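Local coordinates for YueI protein (Bacillus subtilis, PDB 2OHW), which is of unknown function but belongs to the DUF1694 family and folds as a single compact chain with helices around a four-stranded mixed sheet, at residues D8-Q13 and S32-V37. Residues are numbered along the deposited sequence; the frame is centred on the assembly and turned at random.
Sequences DLYLQQ and SLRERV
Tyr10 reaches from the N-terminal helix 5-12 to Arg34, which opens a short 3-10 turn leading into edge strand 37-42 of the mixed four-stranded sheet in this alpha/beta fold. The pair is a compact example of how two long side chains can join backbones that stay far apart: the CA atoms of Tyr10 and Arg34 are 12.2 Å from each other, and just 62 Å² is buried between the two segments. The tight part is one atom, Tyr10 OH, set against the CG-CD-NE arm of Arg34. The phenol oxygen OH of Tyr10 rests on CD of Arg34 at 3.3 Å, with CG of the same arginine a little farther off at 3.8 Å. Tyr10 holds its ring carbon CG anti to the backbone N (chi1 178°), which carries the ring straight out from the helix toward the turn, while the arginine bends at chi2 (65°) and brings this arm to the hydroxyl. Ring and guanidinium planes stand 56° apart, and Tyr10 meets the arginine through OH, not through a ring face.

The polar ends are held by the chain around them. Tyr10 OH is hydrogen-bonded to the carbonyl O of Gly17, Arg34 NE to that of Met15, and Arg34 NH1 to that of Arg116; the loop after the first helix is thus gripped by both residues, and the arginine also reaches the segment beyond strand 104-110. Leu28 of helix 22-28 and Leu19 pack against Tyr10, and Phe29 against Arg34.

By contrast, the helix face bearing Leu9, Gln12 and Gln13 is turned to solvent. Arg34 itself is buried, and its NE lies 3.4 Å from Tyr10 OH, which sits at the guanidinium edge, near its plane.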
ATOM      1  N   ASP A   8       5.778 -15.273  -0.707  1.00 17.05           N
ATOM      2  CA  ASP A   8       4.667 -15.500   0.197  1.00 17.39           C
ATOM      3  C   ASP A   8       5.101 -15.275   1.633  1.00 16.38           C
ATOM      4  O   ASP A   8       4.334 -14.734   2.423  1.00 16.46           O
ATOM      5  CB  ASP A   8       4.099 -16.915   0.067  1.00 17.78           C
ATOM      6  CG  ASP A   8       3.356 -17.138  -1.229  1.00 21.88           C
ATOM      7  OD1 ASP A   8       3.110 -16.172  -1.996  1.00 25.53           O
ATOM      8  OD2 ASP A   8       3.017 -18.313  -1.479  1.00 25.49           O
ATOM      9  N   LEU A   9       6.318 -15.688   1.981  1.00 16.31           N
ATOM     10  CA  LEU A   9       6.794 -15.518   3.336  1.00 16.35           C
ATOM     11  C   LEU A   9       7.018 -14.036   3.615  1.00 15.94           C
ATOM     12  O   LEU A   9       6.629 -13.538   4.674  1.00 15.55           O
ATOM     13  CB  LEU A   9       8.074 -16.325   3.610  1.00 16.85           C
ATOM     14  CG  LEU A   9       8.428 -16.367   5.109  1.00 17.40           C
ATOM     15  CD1 LEU A   9       7.335 -17.048   5.940  1.00 19.03           C
ATOM     16  CD2 LEU A   9       9.768 -17.030   5.380  1.00 19.18           C
ATOM     17  N   TYR A  10       7.609 -13.335   2.655  1.00 15.12           N
ATOM     18  CA  TYR A  10       7.794 -11.876   2.769  1.00 15.03           C
ATOM     19  C   TYR A  10       6.469 -11.182   3.046  1.00 14.69           C
ATOM     20  O   TYR A  10       6.364 -10.343   3.947  1.00 14.90           O
ATOM     21  CB  TYR A  10       8.402 -11.351   1.473  1.00 15.40           C
ATOM     22  CG  TYR A  10       8.627  -9.867   1.393  1.00 14.54           C
ATOM     23  CD1 TYR A  10       9.770  -9.291   1.947  1.00 14.75           C
ATOM     24  CD2 TYR A  10       7.750  -9.044   0.692  1.00 14.44           C
ATOM     25  CE1 TYR A  10       9.999  -7.925   1.852  1.00 14.80           C
ATOM     26  CE2 TYR A  10       7.975  -7.678   0.592  1.00 14.49           C
ATOM     27  CZ  TYR A  10       9.114  -7.127   1.157  1.00 16.34           C
ATOM     28  OH  TYR A  10       9.373  -5.769   1.027  1.00 16.13           O
ATOM     29  N   LEU A  11       5.453 -11.541   2.275  1.00 14.47           N
ATOM     30  CA  LEU A  11       4.105 -10.997   2.510  1.00 14.90           C
ATOM     31  C   LEU A  11       3.512 -11.390   3.869  1.00 15.44           C
ATOM     32  O   LEU A  11       3.021 -10.539   4.613  1.00 14.97           O
ATOM     33  CB  LEU A  11       3.158 -11.408   1.385  1.00 14.76           C
ATOM     34  CG  LEU A  11       3.514 -10.912  -0.021  1.00 16.58           C
ATOM     35  CD1 LEU A  11       2.630 -11.610  -1.013  1.00 17.72           C
ATOM     36  CD2 LEU A  11       3.295  -9.391  -0.091  1.00 17.26           C
ATOM     37  N   GLN A  12       3.591 -12.669   4.215  1.00 15.26           N
ATOM     38  CA  GLN A  12       2.962 -13.155   5.447  1.00 16.83           C
ATOM     39  C   GLN A  12       3.553 -12.452   6.661  1.00 16.08           C
ATOM     40  O   GLN A  12       2.830 -12.131   7.618  1.00 17.39           O
ATOM     41  CB  GLN A  12       3.149 -14.674   5.541  1.00 16.78           C
ATOM     42  CG  GLN A  12       2.736 -15.333   6.855  1.00 21.19           C
ATOM     43  CD  GLN A  12       2.914 -16.829   6.769  1.00 21.85           C
ATOM     44  OE1 GLN A  12       2.235 -17.494   5.983  1.00 27.80           O
ATOM     45  NE2 GLN A  12       3.847 -17.357   7.543  1.00 29.33           N
ATOM     46  N   GLN A  13       4.854 -12.179   6.601  1.00 15.37           N
ATOM     47  CA  GLN A  13       5.551 -11.571   7.735  1.00 16.61           C
ATOM     48  C   GLN A  13       5.553 -10.048   7.764  1.00 16.58           C
ATOM     49  O   GLN A  13       6.145  -9.456   8.650  1.00 17.82           O
ATOM     50  CB  GLN A  13       6.970 -12.109   7.826  1.00 16.89           C
ATOM     51  CG  GLN A  13       6.997 -13.587   8.128  1.00 17.74           C
ATOM     52  CD  GLN A  13       8.332 -14.040   8.631  1.00 16.49           C
ATOM     53  OE1 GLN A  13       9.369 -13.456   8.300  1.00 20.65           O
ATOM     54  NE2 GLN A  13       8.323 -15.119   9.415  1.00 17.19           N
ATOM     55  N   SER A  32       5.960   1.581  -6.888  1.00 19.23           N
ATOM     56  CA  SER A  32       6.948   2.171  -5.979  1.00 19.36           C
ATOM     57  C   SER A  32       8.054   1.197  -5.590  1.00 19.09           C
ATOM     58  O   SER A  32       7.854  -0.026  -5.570  1.00 19.60           O
ATOM     59  CB  SER A  32       6.267   2.673  -4.700  1.00 19.33           C
ATOM     60  OG  SER A  32       7.221   3.262  -3.819  1.00 20.36           O
ATOM     61  N   LEU A  33       9.233   1.740  -5.286  1.00 18.42           N
ATOM     62  CA  LEU A  33      10.294   0.936  -4.679  1.00 18.22           C
ATOM     63  C   LEU A  33      10.015   0.745  -3.186  1.00 16.82           C
ATOM     64  O   LEU A  33       9.428   1.611  -2.536  1.00 16.84           O
ATOM     65  CB  LEU A  33      11.667   1.613  -4.868  1.00 19.03           C
ATOM     66  CG  LEU A  33      12.246   1.681  -6.293  1.00 20.78           C
ATOM     67  CD1 LEU A  33      13.633   2.318  -6.304  1.00 23.98           C
ATOM     68  CD2 LEU A  33      12.280   0.309  -6.935  1.00 23.50           C
ATOM     69  N   ARG A  34      10.471  -0.374  -2.629  1.00 16.15           N
ATOM     70  CA  ARG A  34      10.232  -0.630  -1.205  1.00 16.54           C
ATOM     71  C   ARG A  34      10.777   0.499  -0.319  1.00 16.60           C
ATOM     72  O   ARG A  34      10.179   0.840   0.713  1.00 16.43           O
ATOM     73  CB  ARG A  34      10.847  -1.968  -0.801  1.00 16.65           C
ATOM     74  CG  ARG A  34      10.791  -2.268   0.679  1.00 15.93           C
ATOM     75  CD  ARG A  34       9.358  -2.439   1.179  1.00 15.76           C
ATOM     76  NE  ARG A  34       9.332  -2.798   2.598  1.00 16.98           N
ATOM     77  CZ  ARG A  34       9.544  -1.934   3.582  1.00 17.97           C
ATOM     78  NH1 ARG A  34       9.490  -2.348   4.844  1.00 17.20           N
ATOM     79  NH2 ARG A  34       9.804  -0.655   3.306  1.00 16.61           N
ATOM     80  N   GLU A  35      11.913   1.083  -0.711  1.00 17.03           N
ATOM     81  CA  GLU A  35      12.528   2.123   0.109  1.00 18.19           C
ATOM     82  C   GLU A  35      11.662   3.381   0.235  1.00 17.07           C
ATOM     83  O   GLU A  35      11.907   4.198   1.121  1.00 17.08           O
ATOM     84  CB  GLU A  35      13.924   2.502  -0.431  1.00 18.28           C
ATOM     85  CG  GLU A  35      13.913   3.219  -1.760  1.00 20.67           C
ATOM     86  CD  GLU A  35      15.309   3.484  -2.301  1.00 22.76           C
ATOM     87  OE1 GLU A  35      16.272   2.873  -1.799  1.00 28.04           O
ATOM     88  OE2 GLU A  35      15.428   4.303  -3.234  1.00 28.90           O
ATOM     89  N   ARG A  36      10.677   3.534  -0.654  1.00 16.71           N
ATOM     90  CA  ARG A  36       9.812   4.715  -0.624  1.00 16.59           C
ATOM     91  C   ARG A  36       8.455   4.469   0.064  1.00 16.31           C
ATOM     92  O   ARG A  36       7.670   5.400   0.281  1.00 15.49           O
ATOM     93  CB  ARG A  36       9.634   5.257  -2.044  1.00 17.76           C
ATOM     94  CG  ARG A  36      10.996   5.613  -2.740  1.00 19.34           C
ATOM     95  CD  ARG A  36      10.883   6.837  -3.611  1.00 25.12           C
ATOM     96  NE  ARG A  36      12.011   7.128  -4.520  1.00 27.81           N
ATOM     97  CZ  ARG A  36      13.312   6.865  -4.345  1.00 32.97           C
ATOM     98  NH1 ARG A  36      13.780   6.283  -3.250  1.00 35.20           N
ATOM     99  NH2 ARG A  36      14.174   7.212  -5.301  1.00 35.28           N
ATOM    100  N   VAL A  37       8.189   3.223   0.436  1.00 16.17           N
ATOM    101  CA  VAL A  37       6.879   2.889   0.975  1.00 15.80           C
ATOM    102  C   VAL A  37       6.762   3.328   2.431  1.00 16.30           C
ATOM    103  O   VAL A  37       7.623   3.003   3.261  1.00 15.67           O
ATOM    104  CB  VAL A  37       6.571   1.386   0.831  1.00 15.29           C
ATOM    105  CG1 VAL A  37       5.223   1.064   1.454  1.00 16.15           C
ATOM    106  CG2 VAL A  37       6.589   0.968  -0.655  1.00 15.01           C
TER